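Local coordinates for uncharacterized protein (PDB 6SCE) that is a DNA nuclease of type III CRISPR defence, activated by cyclic oligoadenylate, probably sensed by its CARF domains, at residues L21-R26 with R131-E136; A551-E556 with E582-M587; I570-V575 with S600-Y605. All blocks are in the same frame, centred on the assembly; numbering follows the deposited sequence.

Contact 1 (L21-R26 with R131-E136)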
loop_
_atom_site.group_PDB
_atom_site.type_symbol
_atom_site.label_atom_id
_atom_site.label_comp_id
_atom_site.label_asym_id
_atom_site.label_seq_id
_atom_site.Cartn_x
_atom_site.Cartn_y
_atom_site.Cartn_z
ATOM N N LEU A 21 9.191 19.773 -12.908
ATOM C CA LEU A 21 9.130 20.879 -13.864
ATOM C C LEU A 21 9.570 22.204 -13.206
ATOM O O LEU A 21 10.374 22.943 -13.784
ATOM C CB LEU A 21 7.748 21.006 -14.488
ATOM C CG LEU A 21 7.606 22.103 -15.541
ATOM C CD1 LEU A 21 8.608 22.008 -16.692
ATOM C CD2 LEU A 21 6.186 22.149 -16.077
ATOM N N LYS A 22 9.110 22.460 -11.978
ATOM C CA LYS A 22 9.505 23.692 -11.260
ATOM C C LYS A 22 11.010 23.695 -11.044
ATOM O O LYS A 22 11.642 24.740 -11.156
ATOM C CB LYS A 22 8.742 23.842 -9.932
ATOM C CG LYS A 22 7.247 24.024 -10.127
ATOM C CD LYS A 22 6.540 24.211 -8.786
ATOM C CE LYS A 22 6.723 25.621 -8.228
ATOM N NZ LYS A 22 6.320 25.691 -6.792
ATOM N N VAL A 23 11.592 22.533 -10.753
ATOM C CA VAL A 23 13.030 22.421 -10.570
ATOM C C VAL A 23 13.773 22.785 -11.859
ATOM O O VAL A 23 14.722 23.609 -11.846
ATOM C CB VAL A 23 13.425 21.004 -10.126
ATOM C CG1 VAL A 23 14.933 20.781 -10.162
ATOM C CG2 VAL A 23 12.854 20.680 -8.765
ATOM N N VAL A 24 13.335 22.212 -12.972
ATOM C CA VAL A 24 13.970 22.491 -14.261
ATOM C C VAL A 24 13.861 23.983 -14.616
ATOM O O VAL A 24 14.850 24.631 -15.010
ATOM C CB VAL A 24 13.337 21.650 -15.378
ATOM C CG1 VAL A 24 13.977 21.991 -16.722
ATOM C CG2 VAL A 24 13.557 20.171 -15.092
ATOM N N GLU A 25 12.656 24.519 -14.493
ATOM C CA GLU A 25 12.432 25.931 -14.793
ATOM C C GLU A 25 13.290 26.847 -13.943
ATOM O O GLU A 25 13.803 27.833 -14.467
ATOM C CB GLU A 25 10.954 26.316 -14.676
ATOM C CG GLU A 25 10.094 25.707 -15.749
ATOM C CD GLU A 25 8.629 26.105 -15.659
ATOM O OE1 GLU A 25 8.122 26.359 -14.541
ATOM O OE2 GLU A 25 7.962 26.113 -16.705
ATOM N N ARG A 26 13.462 26.551 -12.661
ATOM C CA ARG A 26 14.273 27.394 -11.787
ATOM C C ARG A 26 15.736 27.366 -12.214
ATOM O O ARG A 26 16.408 28.394 -12.201
ATOM C CB ARG A 26 14.171 26.949 -10.327
ATOM C CG ARG A 26 14.782 27.946 -9.342
ATOM C CD ARG A 26 14.919 27.364 -7.949
ATOM N NE ARG A 26 15.336 28.385 -6.997
ATOM C CZ ARG A 26 16.021 28.150 -5.886
ATOM N NH1 ARG A 26 16.377 26.916 -5.564
ATOM N NH2 ARG A 26 16.354 29.164 -5.101
ATOM N N ARG A 131 19.838 18.531 -3.391
ATOM C CA ARG A 131 19.488 19.845 -2.858
ATOM C C ARG A 131 18.058 19.853 -2.316
ATOM O O ARG A 131 17.186 19.138 -2.834
ATOM C CB ARG A 131 19.671 20.940 -3.924
ATOM C CG ARG A 131 18.658 20.951 -5.056
ATOM C CD ARG A 131 18.840 22.167 -5.965
ATOM N NE ARG A 131 19.894 21.952 -6.948
ATOM C CZ ARG A 131 19.728 21.983 -8.265
ATOM N NH1 ARG A 131 20.768 21.752 -9.051
ATOM N NH2 ARG A 131 18.539 22.255 -8.800
ATOM N N SER A 132 17.833 20.663 -1.295
ATOM C CA SER A 132 16.539 20.850 -0.709
ATOM C C SER A 132 15.715 21.697 -1.631
ATOM O O SER A 132 16.231 22.650 -2.233
ATOM C CB SER A 132 16.684 21.559 0.639
ATOM O OG SER A 132 15.412 21.671 1.230
ATOM N N LEU A 133 14.447 21.330 -1.794
ATOM C CA LEU A 133 13.536 22.044 -2.685
ATOM C C LEU A 133 12.595 22.976 -1.942
ATOM O O LEU A 133 11.377 23.057 -2.241
ATOM C CB LEU A 133 12.747 21.047 -3.562
ATOM C CG LEU A 133 13.670 20.193 -4.450
ATOM C CD1 LEU A 133 12.797 19.242 -5.250
ATOM C CD2 LEU A 133 14.556 21.036 -5.358
ATOM N N GLU A 134 13.166 23.761 -1.013
ATOM C CA GLU A 134 12.369 24.721 -0.253
ATOM C C GLU A 134 11.671 25.679 -1.149
ATOM O O GLU A 134 10.512 25.972 -0.946
ATOM C CB GLU A 134 13.244 25.571 0.678
ATOM C CG GLU A 134 13.838 24.806 1.816
ATOM C CD GLU A 134 12.841 24.445 2.899
ATOM O OE1 GLU A 134 11.678 24.928 2.917
ATOM O OE2 GLU A 134 13.253 23.638 3.752
ATOM N N ALA A 135 12.381 26.188 -2.150
ATOM C CA ALA A 135 11.842 27.233 -3.020
ATOM C C ALA A 135 10.813 26.716 -4.009
ATOM O O ALA A 135 9.816 27.377 -4.275
ATOM C CB ALA A 135 12.974 27.929 -3.781
ATOM N N GLU A 136 11.092 25.534 -4.562
ATOM C CA GLU A 136 10.247 24.908 -5.578
ATOM C C GLU A 136 9.033 24.153 -5.004
ATOM O O GLU A 136 8.108 23.816 -5.734
ATOM C CB GLU A 136 11.100 23.904 -6.363
ATOM C CG GLU A 136 12.274 24.535 -7.097
ATOM C CD GLU A 136 13.583 24.499 -6.319
ATOM O OE1 GLU A 136 13.562 24.392 -5.067
ATOM O OE2 GLU A 136 14.660 24.548 -6.966
HETATM O O HOH W 1 7.170 27.795 -5.466
#
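The guanidinium of Arg26 is met by Ala135 on one face and by Glu136 near its edge. Ala135 CB sits over the centre of that face, 3.7 Å from Arg26 CZ. At the edge, Arg26 NH1 forms a salt bridge with Glu136 OE2 at 3.2 Å. The two planes stand 86° apart, and the nitrogen meets the oxygen from above the carboxylate plane. The guanidinium of Arg131 meets Val23 CG1 obliquely, with Arg131 NH2 at 4.1 Å; its main polar partner is Glu27.

Lys22 works on the other end of Glu136. Its chain bends at chi3 (77°) and brings Lys22 NZ to 2.8 Å from Glu136 O, well above the carbonyl plane. A water accepts from Lys22 NZ and donates to Ala135 O, so the ammonium reaches two successive carbonyls, Glu136 O directly and Ala135 O through the water. Lys22 NZ also forms a salt bridge with Glu142. Between the polar groups, Val23 CG2 rests against both methyls of Leu133, with Leu133 CD1 at 3.8 Å.

Helix 15-28 flanks a Rossmann-like sheet, consistent with a CARF domain. Here it packs on the end of strand 129-132, at the sheet's edge, and the loop after it. Val23 also touches Phe123 of the adjacent strand 120-125, and Leu133 and Glu136 reach back to Leu19 of the helix.

Contact 2 (A551-E556 with E582-M587). With nucleotides of chain B.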
loop_
_atom_site.group_PDB
_atom_site.type_symbol
_atom_site.label_atom_id
_atom_site.label_comp_id
_atom_site.label_asym_id
_atom_site.label_seq_id
_atom_site.Cartn_x
_atom_site.Cartn_y
_atom_site.Cartn_z
ATOM N N ALA A 551 -2.399 -11.479 -4.744
ATOM C CA ALA A 551 -3.476 -10.709 -4.124
ATOM C C ALA A 551 -4.046 -11.491 -2.947
ATOM O O ALA A 551 -4.394 -12.670 -3.063
ATOM C CB ALA A 551 -4.555 -10.365 -5.124
ATOM N N LEU A 552 -4.078 -10.835 -1.793
ATOM C CA LEU A 552 -4.754 -11.364 -0.614
ATOM C C LEU A 552 -6.214 -10.924 -0.643
ATOM O O LEU A 552 -6.530 -9.798 -1.052
ATOM C CB LEU A 552 -4.105 -10.831 0.664
ATOM C CG LEU A 552 -4.490 -11.564 1.948
ATOM C CD1 LEU A 552 -4.101 -13.015 1.920
ATOM C CD2 LEU A 552 -3.774 -10.874 3.101
ATOM N N TRP A 553 -7.100 -11.814 -0.204
ATOM C CA TRP A 553 -8.538 -11.534 -0.145
ATOM C C TRP A 553 -9.035 -11.837 1.256
ATOM O O TRP A 553 -8.700 -12.879 1.814
ATOM C CB TRP A 553 -9.328 -12.448 -1.093
ATOM C CG TRP A 553 -9.123 -12.224 -2.561
ATOM C CD1 TRP A 553 -8.017 -12.533 -3.291
ATOM C CD2 TRP A 553 -10.087 -11.725 -3.485
ATOM N NE1 TRP A 553 -8.212 -12.198 -4.616
ATOM C CE2 TRP A 553 -9.481 -11.719 -4.762
ATOM C CE3 TRP A 553 -11.408 -11.271 -3.358
ATOM C CZ2 TRP A 553 -10.146 -11.274 -5.902
ATOM C CZ3 TRP A 553 -12.052 -10.809 -4.476
ATOM C CH2 TRP A 553 -11.420 -10.808 -5.741
ATOM N N PHE A 554 -9.820 -10.914 1.807
ATOM C CA PHE A 554 -10.565 -11.142 3.028
ATOM C C PHE A 554 -12.018 -11.380 2.652
ATOM O O PHE A 554 -12.544 -10.742 1.738
ATOM C CB PHE A 554 -10.473 -9.930 3.950
ATOM C CG PHE A 554 -9.089 -9.654 4.448
ATOM C CD1 PHE A 554 -8.287 -10.684 4.921
ATOM C CD2 PHE A 554 -8.588 -8.362 4.456
ATOM C CE1 PHE A 554 -7.007 -10.428 5.378
ATOM C CE2 PHE A 554 -7.312 -8.102 4.919
ATOM C CZ PHE A 554 -6.528 -9.123 5.390
ATOM N N VAL A 555 -12.662 -12.286 3.381
ATOM C CA VAL A 555 -14.033 -12.684 3.084
ATOM C C VAL A 555 -14.950 -12.214 4.212
ATOM O O VAL A 555 -14.609 -12.356 5.407
ATOM C CB VAL A 555 -14.159 -14.214 2.950
ATOM C CG1 VAL A 555 -15.585 -14.613 2.566
ATOM C CG2 VAL A 555 -13.171 -14.751 1.928
ATOM N N GLU A 556 -16.094 -11.635 3.837
ATOM C CA GLU A 556 -17.140 -11.282 4.824
ATOM C C GLU A 556 -18.413 -11.998 4.404
ATOM O O GLU A 556 -18.815 -11.891 3.249
ATOM C CB GLU A 556 -17.371 -9.766 4.886
ATOM C CG GLU A 556 -18.444 -9.303 5.874
ATOM C CD GLU A 556 -18.031 -9.410 7.333
ATOM O OE1 GLU A 556 -16.830 -9.588 7.623
ATOM O OE2 GLU A 556 -18.919 -9.302 8.204
ATOM N N GLU A 582 -3.134 -4.430 -3.875
ATOM C CA GLU A 582 -3.782 -5.305 -4.841
ATOM C C GLU A 582 -4.807 -6.210 -4.152
ATOM O O GLU A 582 -5.383 -7.083 -4.799
ATOM C CB GLU A 582 -2.766 -6.108 -5.630
ATOM C CG GLU A 582 -1.867 -5.233 -6.519
ATOM C CD GLU A 582 -2.673 -4.319 -7.400
ATOM O OE1 GLU A 582 -3.626 -4.829 -8.055
ATOM O OE2 GLU A 582 -2.414 -3.100 -7.398
ATOM N N ALA A 583 -5.018 -6.020 -2.847
ATOM C CA ALA A 583 -5.896 -6.911 -2.102
ATOM C C ALA A 583 -7.362 -6.600 -2.423
ATOM O O ALA A 583 -7.712 -5.499 -2.867
ATOM C CB ALA A 583 -5.631 -6.792 -0.604
ATOM N N ARG A 584 -8.229 -7.577 -2.182
ATOM C CA ARG A 584 -9.654 -7.370 -2.395
ATOM C C ARG A 584 -10.448 -7.974 -1.253
ATOM O O ARG A 584 -9.930 -8.764 -0.472
ATOM C CB ARG A 584 -10.111 -8.025 -3.705
ATOM C CG ARG A 584 -9.382 -7.564 -4.956
ATOM C CD ARG A 584 -9.708 -6.133 -5.334
ATOM N NE ARG A 584 -8.911 -5.734 -6.499
ATOM C CZ ARG A 584 -9.221 -6.001 -7.770
ATOM N NH1 ARG A 584 -10.350 -6.648 -8.091
ATOM N NH2 ARG A 584 -8.394 -5.608 -8.741
ATOM N N GLY A 585 -11.716 -7.591 -1.178
ATOM C CA GLY A 585 -12.611 -8.147 -0.171
ATOM C C GLY A 585 -13.747 -8.851 -0.904
ATOM O O GLY A 585 -14.329 -8.285 -1.818
ATOM N N LEU A 586 -14.026 -10.088 -0.521
ATOM C CA LEU A 586 -15.142 -10.828 -1.099
ATOM C C LEU A 586 -16.309 -10.731 -0.118
ATOM O O LEU A 586 -16.192 -11.138 1.029
ATOM C CB LEU A 586 -14.751 -12.272 -1.339
ATOM C CG LEU A 586 -15.811 -13.123 -2.051
ATOM C CD1 LEU A 586 -16.026 -12.623 -3.464
ATOM C CD2 LEU A 586 -15.384 -14.585 -2.028
HETATM N N MSE A 587 -17.415 -10.166 -0.582
HETATM C CA MSE A 587 -18.567 -9.904 0.272
HETATM C C MSE A 587 -19.647 -10.843 -0.198
HETATM O O MSE A 587 -20.107 -10.726 -1.333
HETATM C CB MSE A 587 -19.007 -8.447 0.114
HETATM C CG MSE A 587 -17.848 -7.455 0.101
HETATM SE SE MSE A 587 -17.171 -7.274 1.935
HETATM C CE MSE A 587 -18.569 -6.110 2.665
ATOM P P A B 4 5.532 0.495 -1.964
ATOM O OP1 A B 4 4.155 1.054 -2.087
ATOM O OP2 A B 4 5.801 -0.586 -0.951
ATOM O "O5'" A B 4 5.999 0.010 -3.413
ATOM C "C5'" A B 4 5.466 -1.227 -3.910
ATOM C "C4'" A B 4 5.469 -1.169 -5.418
ATOM O "O4'" A B 4 5.251 -2.505 -5.957
ATOM C "C3'" A B 4 4.361 -0.292 -5.987
ATOM O "O3'" A B 4 4.696 0.384 -7.195
ATOM C "C2'" A B 4 3.283 -1.337 -6.287
ATOM O "O2'" A B 4 2.314 -0.875 -7.200
ATOM C "C1'" A B 4 4.156 -2.449 -6.839
ATOM N N9 A B 4 3.513 -3.753 -6.921
ATOM C C8 A B 4 3.496 -4.540 -8.045
ATOM N N7 A B 4 2.807 -5.640 -7.885
ATOM C C5 A B 4 2.306 -5.562 -6.589
ATOM C C6 A B 4 1.489 -6.422 -5.826
ATOM N N6 A B 4 0.972 -7.570 -6.278
ATOM N N1 A B 4 1.166 -6.020 -4.569
ATOM C C2 A B 4 1.654 -4.855 -4.125
ATOM N N3 A B 4 2.450 -3.976 -4.742
ATOM C C4 A B 4 2.745 -4.392 -5.982
#
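Arg584 CB lies over one face of the Trp553 indole. It is 3.4 Å from the centroid of the six-membered ring and 11° off the ring normal, a CH-pi contact. The two side chains run alongside each other in the same direction. Trp553 CG is anti to its carbonyl carbon (chi1 -68°), which swings the benzo ring across to the neighbouring strand. Leu586 CB approaches the same ring obliquely, 4.0 Å from Trp553 CE3. Replacing Trp553 with an alanine would probably leave a gap beside Arg584 CB and Leu586 and give the arginine stem more room to turn.

The backbones set this pairing. Arg584 N donates to Leu552 O, and Phe554 N donates to Arg584 O. Leu586 N reaches Phe554 O at 2.8 Å, and Glu556 N reaches Leu586 O at 2.9 Å. This is a parallel ladder, formed by the two strands of a beta-alpha-beta unit whose connection is helix 561-579. The Glu556 and Lys558 positions, with Asp543 on the adjacent strand, fit the pattern of PD-(D/E)XK nucleases, so Glu556 probably belongs to the nuclease site.

On the side of Phe554 and Met587, a selenomethionine, the helix covers the sheet through Met571. Glu556 CB touches Met587 SE at 3.9 Å, and Glu556 OE1 pairs with Arg567. On the opposite side, Phe546 stacks with Trp553. The Arg584 guanidinium leads away from the strands to Asn630 O. In the loop before the strand, Glu582 CG is 3.6 Å from C6 of nucleotide A4 of chain B, while Glu582 OE2 pairs with Arg634.

Contact 3 (I570-V575 with S600-Y605)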
loop_
_atom_site.group_PDB
_atom_site.type_symbol
_atom_site.label_atom_id
_atom_site.label_comp_id
_atom_site.label_asym_id
_atom_site.label_seq_id
_atom_site.Cartn_x
_atom_site.Cartn_y
_atom_site.Cartn_z
ATOM N N ILE A 570 -15.542 -0.116 6.378
ATOM C CA ILE A 570 -14.409 -0.595 7.162
ATOM C C ILE A 570 -13.663 -1.695 6.409
ATOM O O ILE A 570 -12.450 -1.710 6.393
ATOM C CB ILE A 570 -14.834 -1.047 8.575
ATOM C CG1 ILE A 570 -15.062 0.204 9.434
ATOM C CG2 ILE A 570 -13.785 -1.956 9.226
ATOM C CD1 ILE A 570 -15.297 -0.089 10.900
HETATM N N MSE A 571 -14.393 -2.593 5.765
HETATM C CA MSE A 571 -13.748 -3.658 5.009
HETATM C C MSE A 571 -12.826 -3.112 3.935
HETATM O O MSE A 571 -11.733 -3.650 3.751
HETATM C CB MSE A 571 -14.791 -4.562 4.382
HETATM C CG MSE A 571 -14.152 -5.787 3.753
HETATM SE SE MSE A 571 -13.815 -7.084 5.185
HETATM C CE MSE A 571 -13.846 -8.649 3.981
ATOM N N ALA A 572 -13.253 -2.073 3.213
ATOM C CA ALA A 572 -12.448 -1.517 2.115
ATOM C C ALA A 572 -11.102 -0.997 2.620
ATOM O O ALA A 572 -10.065 -1.151 1.944
ATOM C CB ALA A 572 -13.208 -0.410 1.384
ATOM N N GLU A 573 -11.111 -0.418 3.825
ATOM C CA GLU A 573 -9.885 0.135 4.409
ATOM C C GLU A 573 -9.016 -0.965 4.996
ATOM O O GLU A 573 -7.788 -0.880 4.927
ATOM C CB GLU A 573 -10.212 1.177 5.488
ATOM C CG GLU A 573 -11.069 2.342 5.004
ATOM C CD GLU A 573 -10.417 3.168 3.914
ATOM O OE1 GLU A 573 -9.177 3.151 3.788
ATOM O OE2 GLU A 573 -11.155 3.839 3.169
ATOM N N LEU A 574 -9.643 -1.976 5.598
ATOM C CA LEU A 574 -8.893 -3.125 6.110
ATOM C C LEU A 574 -8.189 -3.824 4.954
ATOM O O LEU A 574 -7.022 -4.186 5.051
ATOM C CB LEU A 574 -9.819 -4.126 6.830
ATOM C CG LEU A 574 -9.195 -5.474 7.184
ATOM C CD1 LEU A 574 -8.178 -5.279 8.309
ATOM C CD2 LEU A 574 -10.257 -6.512 7.534
ATOM N N VAL A 575 -8.926 -4.028 3.866
ATOM C CA VAL A 575 -8.375 -4.701 2.691
ATOM C C VAL A 575 -7.167 -3.907 2.171
ATOM O O VAL A 575 -6.095 -4.478 1.959
ATOM C CB VAL A 575 -9.456 -4.883 1.609
ATOM C CG1 VAL A 575 -8.845 -5.293 0.258
ATOM C CG2 VAL A 575 -10.475 -5.935 2.072
ATOM N N SER A 600 -17.430 0.126 -4.871
ATOM C CA SER A 600 -16.342 -0.355 -4.026
ATOM C C SER A 600 -15.233 -0.858 -4.944
ATOM O O SER A 600 -15.295 -1.991 -5.430
ATOM C CB SER A 600 -16.833 -1.468 -3.096
ATOM O OG SER A 600 -18.060 -1.134 -2.449
ATOM N N PRO A 601 -14.222 -0.013 -5.202
ATOM C CA PRO A 601 -13.114 -0.404 -6.082
ATOM C C PRO A 601 -12.362 -1.679 -5.669
ATOM O O PRO A 601 -11.815 -2.360 -6.532
ATOM C CB PRO A 601 -12.159 0.800 -6.020
ATOM C CG PRO A 601 -12.997 1.944 -5.556
ATOM C CD PRO A 601 -14.047 1.345 -4.662
ATOM N N ASN A 602 -12.315 -1.991 -4.382
ATOM C CA ASN A 602 -11.588 -3.190 -3.938
ATOM C C ASN A 602 -12.465 -4.281 -3.338
ATOM O O ASN A 602 -11.944 -5.248 -2.807
ATOM C CB ASN A 602 -10.418 -2.832 -3.001
ATOM C CG ASN A 602 -10.856 -2.375 -1.629
ATOM O OD1 ASN A 602 -12.028 -2.133 -1.382
ATOM N ND2 ASN A 602 -9.881 -2.227 -0.714
ATOM N N LEU A 603 -13.780 -4.150 -3.433
ATOM C CA LEU A 603 -14.675 -5.221 -2.947
ATOM C C LEU A 603 -15.453 -5.851 -4.097
ATOM O O LEU A 603 -15.695 -5.193 -5.103
ATOM C CB LEU A 603 -15.636 -4.690 -1.902
ATOM C CG LEU A 603 -15.008 -3.912 -0.746
ATOM C CD1 LEU A 603 -16.091 -3.367 0.175
ATOM C CD2 LEU A 603 -14.046 -4.800 0.031
ATOM N N VAL A 604 -15.794 -7.129 -3.943
ATOM C CA VAL A 604 -16.577 -7.891 -4.920
ATOM C C VAL A 604 -17.780 -8.456 -4.147
ATOM O O VAL A 604 -17.623 -8.981 -3.045
ATOM C CB VAL A 604 -15.743 -9.038 -5.542
ATOM C CG1 VAL A 604 -16.588 -9.931 -6.448
ATOM C CG2 VAL A 604 -14.559 -8.481 -6.316
ATOM N N TYR A 605 -18.975 -8.299 -4.709
ATOM C CA TYR A 605 -20.213 -8.675 -4.033
ATOM C C TYR A 605 -20.829 -9.899 -4.694
ATOM O O TYR A 605 -21.026 -9.916 -5.915
ATOM C CB TYR A 605 -21.202 -7.523 -4.084
ATOM C CG TYR A 605 -20.793 -6.382 -3.199
ATOM C CD1 TYR A 605 -19.958 -5.372 -3.669
ATOM C CD2 TYR A 605 -21.220 -6.321 -1.890
ATOM C CE1 TYR A 605 -19.587 -4.323 -2.846
ATOM C CE2 TYR A 605 -20.856 -5.282 -1.065
ATOM C CZ TYR A 605 -20.036 -4.286 -1.544
ATOM O OH TYR A 605 -19.685 -3.262 -0.699
#
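Asn602 and Leu603 carry the contact with Met571, Ala572 and Val575, and a type I turn from Ser600 to Leu603 presents them. Ser600 opens the turn. Its OG accepts from Tyr605 OH at 3.2 Å, a bond that ties the turn to the strand leaving it. Ser600 OG is also bonded to Pro598 O.

Asn602 has its CG between the backbone N and the carbonyl carbon (chi1 72°), which aims the amide at the helix. Asn602 ND2 donates to Ala572 O at 2.9 Å. The bond is nearly straight (165°), uses a carbonyl lone pair and lies in the amide plane. The other end of the amide, Asn602 OD1, only rests against Ala572 CB at 3.5 Å. Val575 CG1 comes from the opposite direction and rests 3.4 Å from Asn602 ND2.

Leu603 begins the strand and supplies the apolar part. Leu603 CD2 packs 3.9 Å from Met571 CG and also reaches Val575 CG2. Leu603 CD1 lies 4.3 Å from Ala572 CB.

Helix 561-579 is the crossover of the beta-alpha-beta unit joining strands 551-558 and 584-592. Here it also covers the next strand of the sheet, an alpha/beta layering consistent with a PD-(D/E)XK nuclease core.

How the contacts relate
Contacts 2 and 3 belong to one buried region; their centres are about 7 Å apart. Both reach one sheet: contact 2 pairs strands 551-558 and 584-592, and contact 3 sets the helix that connects them over the next strand, 603-607. Backbone hydrogen bonds join Gly585 and Met587 to Val604, and Val575 packs on Ala583. Contact 1 lies on the other side of the chain's centre, with its centre about 41 Å from that of contact 2, in a different sheet. It is partly exposed, and its chemistry follows: charged chains and a water grip a loop. Contact 2 relies on backbone bonds and an aromatic face, and contact 3 on one hydrogen bond from a side-chain amide, among apolar groups.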